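Local coordinates for protein 3-dehydroshikimate dehydratase (Bacillus anthracis, PDB 3DX5) that catalyses the manganese-dependent dehydration of 3-dehydroshikimate to 3,4-dihydroxybenzoate, the catechol unit used to build the siderophore petrobactin, at residues 28-33 with 59-64; 68-73 with 102-107; 137-142 with 165-170. All blocks are in the same frame, centred on the assembly; numbering follows the deposited sequence.

Interaction 1. Residues 28-33 with 59-64; sequences GFEGIE and DKTLEI
I32 and I64 form the parallel beta bridge at the N-terminal end of two adjacent barrel strands, 31-35 and 64-68, with their CA atoms 4.8 Å apart. N of I32 donates to O of E63 at 2.8 Å, and the pairing continues with a backbone bond between I32 and T65. The oxygen of E63 also takes a CA-H contact from G31, whose CA lies 3.3 Å from O of E63. On the face shared by the two isoleucines, the bend of I64 at chi2 (-59°) carries CD1 back to within 4.0 Å of CB of I32.

In the TIM-barrel fold this is the start of a strand pair whose connection runs through helices 36-45 and 47-56. Helix 17-26 lies against the pair, with V21 touching both I32 and L62.

Before the bridge, residues 28-31 and 59-63 meet less regularly. L62 swings its CD2 branch to 3.3 Å from O of F29, an apolar methyl set against a carbonyl. E30 and T61 run side by side in the same direction, CG2 of T61 lying 4.0 Å from OE1 of E30. Two waters span the remaining distance: one contacts O of F29 and O of K60, while the other joins O of E30 to OE2 of E63 at 2.7 Å from each.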
loop_
_atom_site.group_PDB
_atom_site.type_symbol
_atom_site.label_atom_id
_atom_site.label_comp_id
_atom_site.label_asym_id
_atom_site.label_seq_id
_atom_site.Cartn_x
_atom_site.Cartn_y
_atom_site.Cartn_z
ATOM N N GLY A 28 -18.718 -7.534 -16.425
ATOM C CA GLY A 28 -18.313 -8.356 -17.578
ATOM C C GLY A 28 -16.846 -8.800 -17.586
ATOM O O GLY A 28 -16.368 -9.326 -18.581
ATOM N N PHE A 29 -16.111 -8.604 -16.489
ATOM C CA PHE A 29 -14.795 -9.238 -16.376
ATOM C C PHE A 29 -14.965 -10.749 -16.320
ATOM O O PHE A 29 -15.965 -11.258 -15.799
ATOM C CB PHE A 29 -14.066 -8.794 -15.129
ATOM C CG PHE A 29 -13.645 -7.366 -15.161
ATOM C CD1 PHE A 29 -12.445 -6.993 -15.782
ATOM C CD2 PHE A 29 -14.471 -6.384 -14.639
ATOM C CE1 PHE A 29 -12.050 -5.649 -15.820
ATOM C CE2 PHE A 29 -14.089 -5.054 -14.659
ATOM C CZ PHE A 29 -12.860 -4.681 -15.242
ATOM N N GLU A 30 -13.992 -11.478 -16.835
ATOM C CA GLU A 30 -14.044 -12.928 -16.704
ATOM C C GLU A 30 -12.966 -13.484 -15.810
ATOM O O GLU A 30 -12.852 -14.709 -15.626
ATOM C CB GLU A 30 -13.977 -13.573 -18.080
ATOM C CG GLU A 30 -15.312 -13.454 -18.790
ATOM C CD GLU A 30 -15.212 -13.961 -20.207
ATOM O OE1 GLU A 30 -14.885 -15.137 -20.425
ATOM O OE2 GLU A 30 -15.409 -13.153 -21.107
ATOM N N GLY A 31 -12.169 -12.594 -15.234
ATOM C CA GLY A 31 -11.108 -13.048 -14.365
ATOM C C GLY A 31 -10.765 -12.012 -13.314
ATOM O O GLY A 31 -11.097 -10.806 -13.459
ATOM N N ILE A 32 -10.134 -12.493 -12.245
ATOM C CA ILE A 32 -9.563 -11.612 -11.216
ATOM C C ILE A 32 -8.091 -12.003 -11.049
ATOM O O ILE A 32 -7.775 -13.180 -10.858
ATOM C CB ILE A 32 -10.337 -11.734 -9.887
ATOM C CG1 ILE A 32 -11.750 -11.144 -10.072
ATOM C CG2 ILE A 32 -9.564 -11.025 -8.742
ATOM C CD1 ILE A 32 -12.706 -11.544 -8.935
ATOM N N GLU A 33 -7.206 -11.016 -11.129
ATOM C CA GLU A 33 -5.791 -11.228 -10.875
ATOM C C GLU A 33 -5.604 -10.782 -9.437
ATOM O O GLU A 33 -5.773 -9.573 -9.080
ATOM C CB GLU A 33 -4.925 -10.405 -11.860
ATOM C CG GLU A 33 -3.426 -10.311 -11.434
ATOM C CD GLU A 33 -2.583 -9.464 -12.403
ATOM O OE1 GLU A 33 -3.048 -9.177 -13.543
ATOM O OE2 GLU A 33 -1.446 -9.063 -12.028
ATOM N N ASP A 59 -20.019 -20.032 -11.755
ATOM C CA ASP A 59 -21.395 -19.619 -12.100
ATOM C C ASP A 59 -21.479 -18.191 -12.615
ATOM O O ASP A 59 -22.460 -17.820 -13.243
ATOM C CB ASP A 59 -22.298 -19.660 -10.859
ATOM C CG ASP A 59 -22.696 -21.062 -10.459
ATOM O OD1 ASP A 59 -22.626 -21.991 -11.308
ATOM O OD2 ASP A 59 -23.094 -21.227 -9.274
ATOM N N LYS A 60 -20.477 -17.385 -12.279
ATOM C CA LYS A 60 -20.426 -15.985 -12.658
ATOM C C LYS A 60 -19.453 -15.768 -13.840
ATOM O O LYS A 60 -19.115 -14.619 -14.156
ATOM C CB LYS A 60 -19.961 -15.156 -11.457
ATOM C CG LYS A 60 -20.901 -15.110 -10.251
ATOM C CD LYS A 60 -20.225 -14.243 -9.179
ATOM C CE LYS A 60 -21.082 -14.115 -7.912
ATOM N NZ LYS A 60 -21.047 -15.317 -7.083
ATOM N N THR A 61 -19.007 -16.870 -14.460
ATOM C CA THR A 61 -17.988 -16.880 -15.509
ATOM C C THR A 61 -16.756 -16.109 -15.046
ATOM O O THR A 61 -16.226 -15.292 -15.781
ATOM C CB THR A 61 -18.517 -16.311 -16.882
ATOM O OG1 THR A 61 -19.852 -16.785 -17.116
ATOM C CG2 THR A 61 -17.639 -16.758 -18.046
ATOM N N LEU A 62 -16.334 -16.358 -13.808
ATOM C CA LEU A 62 -15.153 -15.734 -13.223
ATOM C C LEU A 62 -14.163 -16.825 -12.825
ATOM O O LEU A 62 -14.555 -17.948 -12.623
ATOM C CB LEU A 62 -15.514 -14.893 -11.979
ATOM C CG LEU A 62 -16.086 -13.509 -12.281
ATOM C CD1 LEU A 62 -16.619 -12.881 -10.990
ATOM C CD2 LEU A 62 -14.993 -12.632 -12.948
ATOM N N GLU A 63 -12.889 -16.473 -12.722
ATOM C CA GLU A 63 -11.875 -17.361 -12.232
ATOM C C GLU A 63 -10.747 -16.466 -11.703
ATOM O O GLU A 63 -10.720 -15.263 -11.967
ATOM C CB GLU A 63 -11.351 -18.269 -13.360
ATOM C CG GLU A 63 -10.567 -17.511 -14.452
ATOM C CD GLU A 63 -10.300 -18.396 -15.681
ATOM O OE1 GLU A 63 -9.213 -19.042 -15.736
ATOM O OE2 GLU A 63 -11.190 -18.449 -16.581
ATOM N N ILE A 64 -9.832 -17.042 -10.950
ATOM C CA ILE A 64 -8.629 -16.319 -10.542
ATOM C C ILE A 64 -7.594 -16.567 -11.642
ATOM O O ILE A 64 -7.259 -17.719 -11.931
ATOM C CB ILE A 64 -8.142 -16.786 -9.144
ATOM C CG1 ILE A 64 -9.272 -16.614 -8.100
ATOM C CG2 ILE A 64 -6.798 -16.095 -8.751
ATOM C CD1 ILE A 64 -9.786 -15.147 -7.942
HETATM O O HOH W 1 -18.270 -12.481 -15.794
HETATM O O HOH W 2 -13.486 -17.079 -16.653
#

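Interaction 2. Residues 68-73 with 102-107; sequences SDYLDI and RTFAGQ. With DHB (3,4-dihydroxybenzoic acid), chain D.
R102 pairs with S68 in a parallel bridge, and its O accepts N of D69 at 3.0 Å. Its side chain leaves with CG anti to the backbone N (chi1 -176°), then bends at chi2 and chi3, which turns the guanidinium back over residues 68-69. There it grips O of D69 side-on, through NE at 3.1 Å and NH1 at 3.2 Å, with that oxygen close to the guanidinium plane. CB of S68 covers one face of that plane and CE2 of F104 the opposite face, so the group is sandwiched as well as bonded. From this position NH2 reaches O2 of the bound 3,4-dihydroxybenzoic acid at 2.8 Å, with a weaker bond from NH1; NH2 also makes a salt bridge with E142.

T103 follows, its OG1 accepting N of L71 at 2.9 Å. The hydroxyl donates in turn to a water that bonds to O of L71 and O of F104, tying the two loops together.

F104 lies beside Y70, pointing the same way. The rings meet rim to rim, CE2 of F104 being 3.5 Å from CE1 of Y70, with planes at 26°. The OH of Y70 donates to O1 of the ligand at 2.5 Å, so both carboxylate oxygens are held from this contact. It forms the carboxylate end of the substrate pocket, at the C-terminal end of barrel strands 64-68 and 100-103.

Around it, T103 packs on V139 and L141 of strand 138-142, L71 rests on helices 79-96 and 115-134, and D69 makes a salt bridge with K85 of helix 79-96.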
loop_
_atom_site.group_PDB
_atom_site.type_symbol
_atom_site.label_atom_id
_atom_site.label_comp_id
_atom_site.label_asym_id
_atom_site.label_seq_id
_atom_site.Cartn_x
_atom_site.Cartn_y
_atom_site.Cartn_z
ATOM N N SER A 68 -0.333 -12.449 -8.126
ATOM C CA SER A 68 0.773 -11.576 -8.480
ATOM C C SER A 68 1.560 -11.123 -7.256
ATOM O O SER A 68 1.033 -10.457 -6.358
ATOM C CB SER A 68 0.268 -10.410 -9.332
ATOM O OG SER A 68 -0.474 -10.942 -10.417
ATOM N N ASP A 69 2.826 -11.519 -7.213
ATOM C CA ASP A 69 3.612 -11.329 -6.026
ATOM C C ASP A 69 5.015 -10.872 -6.396
ATOM O O ASP A 69 5.198 -10.262 -7.453
ATOM C CB ASP A 69 3.589 -12.613 -5.183
ATOM C CG ASP A 69 3.667 -12.313 -3.670
ATOM O OD1 ASP A 69 2.802 -12.818 -2.917
ATOM O OD2 ASP A 69 4.595 -11.574 -3.233
ATOM N N TYR A 70 5.986 -11.140 -5.526
ATOM C CA TYR A 70 7.338 -10.576 -5.613
ATOM C C TYR A 70 8.216 -11.626 -4.973
ATOM O O TYR A 70 8.066 -11.912 -3.791
ATOM C CB TYR A 70 7.443 -9.244 -4.795
ATOM C CG TYR A 70 6.292 -8.267 -5.069
ATOM C CD1 TYR A 70 6.401 -7.286 -6.078
ATOM C CD2 TYR A 70 5.072 -8.348 -4.347
ATOM C CE1 TYR A 70 5.325 -6.412 -6.359
ATOM C CE2 TYR A 70 4.004 -7.514 -4.651
ATOM C CZ TYR A 70 4.137 -6.545 -5.647
ATOM O OH TYR A 70 3.074 -5.691 -5.927
ATOM N N LEU A 71 9.097 -12.251 -5.733
ATOM C CA LEU A 71 9.997 -13.231 -5.122
ATOM C C LEU A 71 11.407 -12.670 -5.088
ATOM O O LEU A 71 11.940 -12.285 -6.104
ATOM C CB LEU A 71 9.952 -14.557 -5.872
ATOM C CG LEU A 71 8.563 -15.192 -5.928
ATOM C CD1 LEU A 71 8.546 -16.355 -6.942
ATOM C CD2 LEU A 71 8.148 -15.649 -4.492
ATOM N N ASP A 72 11.996 -12.622 -3.908
ATOM C CA ASP A 72 13.312 -12.072 -3.772
ATOM C C ASP A 72 14.365 -13.128 -4.105
ATOM O O ASP A 72 14.624 -14.050 -3.325
ATOM C CB ASP A 72 13.516 -11.514 -2.363
ATOM C CG ASP A 72 14.849 -10.782 -2.223
ATOM O OD1 ASP A 72 15.543 -10.546 -3.248
ATOM O OD2 ASP A 72 15.217 -10.452 -1.081
ATOM N N ILE A 73 14.971 -12.998 -5.273
ATOM C CA ILE A 73 16.057 -13.903 -5.605
ATOM C C ILE A 73 17.406 -13.158 -5.792
ATOM O O ILE A 73 18.350 -13.698 -6.336
ATOM C CB ILE A 73 15.643 -15.009 -6.704
ATOM C CG1 ILE A 73 14.783 -14.490 -7.817
ATOM C CG2 ILE A 73 14.619 -15.961 -6.138
ATOM C CD1 ILE A 73 15.389 -13.426 -8.518
ATOM N N ARG A 102 2.987 -14.390 -10.793
ATOM C CA ARG A 102 3.728 -13.304 -11.400
ATOM C C ARG A 102 4.870 -12.891 -10.463
ATOM O O ARG A 102 4.676 -12.711 -9.257
ATOM C CB ARG A 102 2.765 -12.116 -11.630
ATOM C CG ARG A 102 3.343 -10.861 -12.359
ATOM C CD ARG A 102 4.385 -10.000 -11.552
ATOM N NE ARG A 102 4.021 -9.562 -10.195
ATOM C CZ ARG A 102 3.325 -8.460 -9.928
ATOM N NH1 ARG A 102 3.062 -8.131 -8.655
ATOM N NH2 ARG A 102 2.889 -7.693 -10.942
ATOM N N THR A 103 6.062 -12.740 -11.017
ATOM C CA THR A 103 7.170 -12.168 -10.260
ATOM C C THR A 103 7.992 -11.256 -11.152
ATOM O O THR A 103 7.716 -11.144 -12.355
ATOM C CB THR A 103 8.040 -13.252 -9.550
ATOM O OG1 THR A 103 8.930 -12.613 -8.629
ATOM C CG2 THR A 103 8.892 -14.074 -10.550
ATOM N N PHE A 104 8.946 -10.558 -10.551
ATOM C CA PHE A 104 9.836 -9.632 -11.263
ATOM C C PHE A 104 11.224 -10.224 -11.290
ATOM O O PHE A 104 11.604 -10.943 -10.361
ATOM C CB PHE A 104 9.854 -8.259 -10.575
ATOM C CG PHE A 104 8.533 -7.543 -10.675
ATOM C CD1 PHE A 104 8.137 -6.951 -11.872
ATOM C CD2 PHE A 104 7.661 -7.506 -9.593
ATOM C CE1 PHE A 104 6.909 -6.324 -11.987
ATOM C CE2 PHE A 104 6.430 -6.851 -9.699
ATOM C CZ PHE A 104 6.057 -6.278 -10.885
ATOM N N ALA A 105 11.989 -9.941 -12.333
ATOM C CA ALA A 105 13.320 -10.512 -12.457
ATOM C C ALA A 105 14.340 -9.481 -12.008
ATOM O O ALA A 105 14.897 -8.739 -12.817
ATOM C CB ALA A 105 13.588 -10.943 -13.894
ATOM N N GLY A 106 14.575 -9.434 -10.709
ATOM C CA GLY A 106 15.563 -8.524 -10.147
ATOM C C GLY A 106 15.008 -7.157 -9.817
ATOM O O GLY A 106 13.859 -6.860 -10.118
ATOM N N GLN A 107 15.849 -6.329 -9.207
ATOM C CA GLN A 107 15.435 -5.038 -8.664
ATOM C C GLN A 107 16.309 -3.901 -9.227
ATOM O O GLN A 107 16.363 -2.817 -8.651
ATOM C CB GLN A 107 15.583 -5.034 -7.126
ATOM C CG GLN A 107 14.733 -6.040 -6.332
ATOM C CD GLN A 107 15.130 -6.077 -4.838
ATOM O OE1 GLN A 107 16.289 -6.337 -4.480
ATOM N NE2 GLN A 107 14.171 -5.804 -3.977
HETATM C C1 DHB D . 3.464 -3.136 -10.047
HETATM C C2 DHB D . 3.186 -3.425 -11.380
HETATM C C3 DHB D . 3.406 -2.465 -12.373
HETATM O O3 DHB D . 3.162 -2.676 -13.706
HETATM C C4 DHB D . 3.962 -1.168 -11.979
HETATM O O4 DHB D . 4.169 -0.271 -12.968
HETATM C C5 DHB D . 4.264 -0.902 -10.647
HETATM C C6 DHB D . 4.004 -1.898 -9.689
HETATM C C DHB D . 3.191 -4.196 -8.993
HETATM O O1 DHB D . 3.446 -4.044 -7.794
HETATM O O2 DHB D . 2.627 -5.346 -9.355
HETATM O O HOH W 3 11.775 -13.165 -8.745
HETATM O O HOH W 4 10.132 -9.871 -7.497
#

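Interaction 3. Residues 137-142 with 165-170; sequences MYVLLE and PNLKIN. With MN (manganese (II) ion), chain B; DHB (3,4-dihydroxybenzoic acid), chain D.
V139, L140, L141 and E142 pair in parallel with L167, K168, I169 and N170, the strand axes crossing at -42°, and four backbone hydrogen bonds join them, from N of V139 to O of N166 (2.9 Å), N of K168 to O of V139 (2.7 Å), N of L141 to O of K168 and N of N170 to O of L141. At the entrance to the pair, ND2 of N166 adds a fifth link, reaching O of M137 (a selenomethionine) at 3.1 Å from above the carbonyl plane.

The same ND2 lies to one face side of the Y138 ring, offset past its rim near CE1. K168 runs alongside that ring: its bend at chi2 (-69°) lays the chain along the ring's flank, CG coming within 3.7 Å of CD1 of Y138. On the face carrying V139, L141, L167 and I169, CG of L141 meets CD1 of L167 at 3.7 Å, and helix 115-134 packs over V139 and L167. This is the strand pairing of a beta-alpha-beta unit, with helix 152-162 in the crossover.

The other face carries L140, K168, E142 and N170. E142 and N170 extend side by side, their carboxylate and amide planes 86° apart, and ND2 of N170 gives OE1 of E142 a weak bond at 3.0 Å. OE2 binds manganese at 2.1 Å, as does O3 of 3,4-dihydroxybenzoic acid, while D172, H198 and E253 supply further ligands.

OE1 of E142 thus faces R102, its salt-bridge partner, and N170, while OE2 of E142 binds the metal. Being held at both oxygens would be expected to restrict rotation of the carboxylate; R102 first, and N170 as a weaker second-shell contact, probably orient this manganese ligand.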
loop_
_atom_site.group_PDB
_atom_site.type_symbol
_atom_site.label_atom_id
_atom_site.label_comp_id
_atom_site.label_asym_id
_atom_site.label_seq_id
_atom_site.Cartn_x
_atom_site.Cartn_y
_atom_site.Cartn_z
HETATM N N MSE A 137 2.647 -25.444 -12.336
HETATM C CA MSE A 137 2.362 -24.022 -12.301
HETATM C C MSE A 137 3.453 -23.270 -13.045
HETATM O O MSE A 137 4.596 -23.711 -13.087
HETATM C CB MSE A 137 2.297 -23.553 -10.846
HETATM C CG MSE A 137 1.095 -24.108 -10.071
HETATM SE SE MSE A 137 1.291 -23.704 -8.181
HETATM C CE MSE A 137 -0.138 -24.841 -7.387
ATOM N N TYR A 138 3.089 -22.131 -13.625
ATOM C CA TYR A 138 3.999 -21.330 -14.430
ATOM C C TYR A 138 4.423 -20.097 -13.675
ATOM O O TYR A 138 3.588 -19.454 -12.981
ATOM C CB TYR A 138 3.352 -20.918 -15.755
ATOM C CG TYR A 138 3.010 -22.114 -16.617
ATOM C CD1 TYR A 138 3.980 -22.705 -17.447
ATOM C CD2 TYR A 138 1.750 -22.713 -16.536
ATOM C CE1 TYR A 138 3.694 -23.840 -18.211
ATOM C CE2 TYR A 138 1.443 -23.859 -17.314
ATOM C CZ TYR A 138 2.425 -24.389 -18.156
ATOM O OH TYR A 138 2.148 -25.502 -18.901
ATOM N N VAL A 139 5.704 -19.751 -13.856
ATOM C CA VAL A 139 6.265 -18.516 -13.334
ATOM C C VAL A 139 6.278 -17.484 -14.460
ATOM O O VAL A 139 6.986 -17.644 -15.461
ATOM C CB VAL A 139 7.723 -18.752 -12.814
ATOM C CG1 VAL A 139 8.370 -17.435 -12.337
ATOM C CG2 VAL A 139 7.705 -19.786 -11.727
ATOM N N LEU A 140 5.518 -16.405 -14.296
ATOM C CA LEU A 140 5.489 -15.346 -15.292
ATOM C C LEU A 140 6.319 -14.163 -14.844
ATOM O O LEU A 140 6.011 -13.530 -13.812
ATOM C CB LEU A 140 4.054 -14.867 -15.524
ATOM C CG LEU A 140 3.216 -15.724 -16.484
ATOM C CD1 LEU A 140 2.934 -17.141 -15.864
ATOM C CD2 LEU A 140 1.930 -15.015 -16.827
ATOM N N LEU A 141 7.348 -13.830 -15.619
ATOM C CA LEU A 141 8.094 -12.615 -15.352
ATOM C C LEU A 141 7.376 -11.482 -16.028
ATOM O O LEU A 141 6.967 -11.592 -17.192
ATOM C CB LEU A 141 9.540 -12.709 -15.902
ATOM C CG LEU A 141 10.373 -13.896 -15.389
ATOM C CD1 LEU A 141 11.766 -13.894 -16.082
ATOM C CD2 LEU A 141 10.503 -13.904 -13.868
ATOM N N GLU A 142 7.217 -10.393 -15.305
ATOM C CA GLU A 142 6.560 -9.209 -15.854
ATOM C C GLU A 142 7.619 -8.308 -16.542
ATOM O O GLU A 142 8.700 -8.132 -16.019
ATOM C CB GLU A 142 5.814 -8.471 -14.727
ATOM C CG GLU A 142 5.026 -7.277 -15.229
ATOM C CD GLU A 142 3.945 -6.881 -14.267
ATOM O OE1 GLU A 142 3.331 -7.761 -13.627
ATOM O OE2 GLU A 142 3.703 -5.677 -14.170
ATOM N N PRO A 165 10.795 -24.958 -19.334
ATOM C CA PRO A 165 9.433 -24.938 -19.882
ATOM C C PRO A 165 8.383 -24.224 -19.027
ATOM O O PRO A 165 7.328 -23.874 -19.548
ATOM C CB PRO A 165 9.086 -26.427 -20.062
ATOM C CG PRO A 165 10.047 -27.169 -19.210
ATOM C CD PRO A 165 11.316 -26.346 -19.240
ATOM N N ASN A 166 8.659 -23.963 -17.747
ATOM C CA ASN A 166 7.628 -23.292 -16.932
ATOM C C ASN A 166 7.846 -21.795 -16.750
ATOM O O ASN A 166 7.112 -21.146 -16.004
ATOM C CB ASN A 166 7.446 -23.970 -15.573
ATOM C CG ASN A 166 6.937 -25.373 -15.704
ATOM O OD1 ASN A 166 7.656 -26.249 -16.195
ATOM N ND2 ASN A 166 5.692 -25.604 -15.302
ATOM N N LEU A 167 8.881 -21.248 -17.393
ATOM C CA LEU A 167 9.120 -19.795 -17.324
ATOM C C LEU A 167 8.327 -19.151 -18.445
ATOM O O LEU A 167 8.493 -19.501 -19.637
ATOM C CB LEU A 167 10.599 -19.473 -17.519
ATOM C CG LEU A 167 10.873 -17.978 -17.356
ATOM C CD1 LEU A 167 10.525 -17.594 -15.899
ATOM C CD2 LEU A 167 12.349 -17.740 -17.674
ATOM N N LYS A 168 7.468 -18.213 -18.077
ATOM C CA LYS A 168 6.597 -17.578 -19.063
ATOM C C LYS A 168 6.674 -16.076 -18.844
ATOM O O LYS A 168 7.463 -15.643 -18.007
ATOM C CB LYS A 168 5.178 -18.103 -18.902
ATOM C CG LYS A 168 5.073 -19.628 -19.118
ATOM C CD LYS A 168 5.315 -20.005 -20.606
ATOM C CE LYS A 168 5.220 -21.511 -20.783
ATOM N NZ LYS A 168 5.368 -21.866 -22.197
ATOM N N ILE A 169 5.892 -15.304 -19.603
ATOM C CA ILE A 169 5.920 -13.830 -19.554
ATOM C C ILE A 169 4.507 -13.257 -19.286
ATOM O O ILE A 169 3.504 -13.671 -19.917
ATOM C CB ILE A 169 6.436 -13.234 -20.915
ATOM C CG1 ILE A 169 7.917 -13.647 -21.199
ATOM C CG2 ILE A 169 6.284 -11.666 -20.978
ATOM C CD1 ILE A 169 8.953 -13.037 -20.225
ATOM N N ASN A 170 4.465 -12.253 -18.410
ATOM C CA ASN A 170 3.338 -11.348 -18.298
ATOM C C ASN A 170 3.717 -10.080 -19.068
ATOM O O ASN A 170 4.588 -9.299 -18.611
ATOM C CB ASN A 170 3.040 -10.970 -16.831
ATOM C CG ASN A 170 1.821 -10.055 -16.725
ATOM O OD1 ASN A 170 0.931 -10.117 -17.565
ATOM N ND2 ASN A 170 1.820 -9.167 -15.761
HETATM MN MN MN B . 2.155 -4.350 -14.568
HETATM C C1 DHB D . 3.464 -3.136 -10.047
HETATM C C2 DHB D . 3.186 -3.425 -11.380
HETATM C C3 DHB D . 3.406 -2.465 -12.373
HETATM O O3 DHB D . 3.162 -2.676 -13.706
HETATM C C4 DHB D . 3.962 -1.168 -11.979
HETATM O O4 DHB D . 4.169 -0.271 -12.968
HETATM C C5 DHB D . 4.264 -0.902 -10.647
HETATM C C6 DHB D . 4.004 -1.898 -9.689
HETATM C C DHB D . 3.191 -4.196 -8.993
HETATM O O1 DHB D . 3.446 -4.044 -7.794
HETATM O O2 DHB D . 2.627 -5.346 -9.355
#

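How the interactions relate
The three contacts follow one another along the chain, each closing before the next opens, and all belong to the curled sheet of one TIM barrel. Interactions 1 and 2 have centres about 25 Å apart, yet touch through E33 and S68; interactions 1 and 3 are about 21 Å apart between centres. Interactions 2 and 3, with centres about 11 Å apart, share neighbouring strands 100-103 and 138-142: T103 bonds to L140 through the backbone, and F104 packs on E142. Both meet the bound ligand, one at its carboxylate, the other through manganese, and so build adjoining parts of one active site. Interaction 1 is barrel-wall packing, its I32 side chain about 13 Å from the ligand.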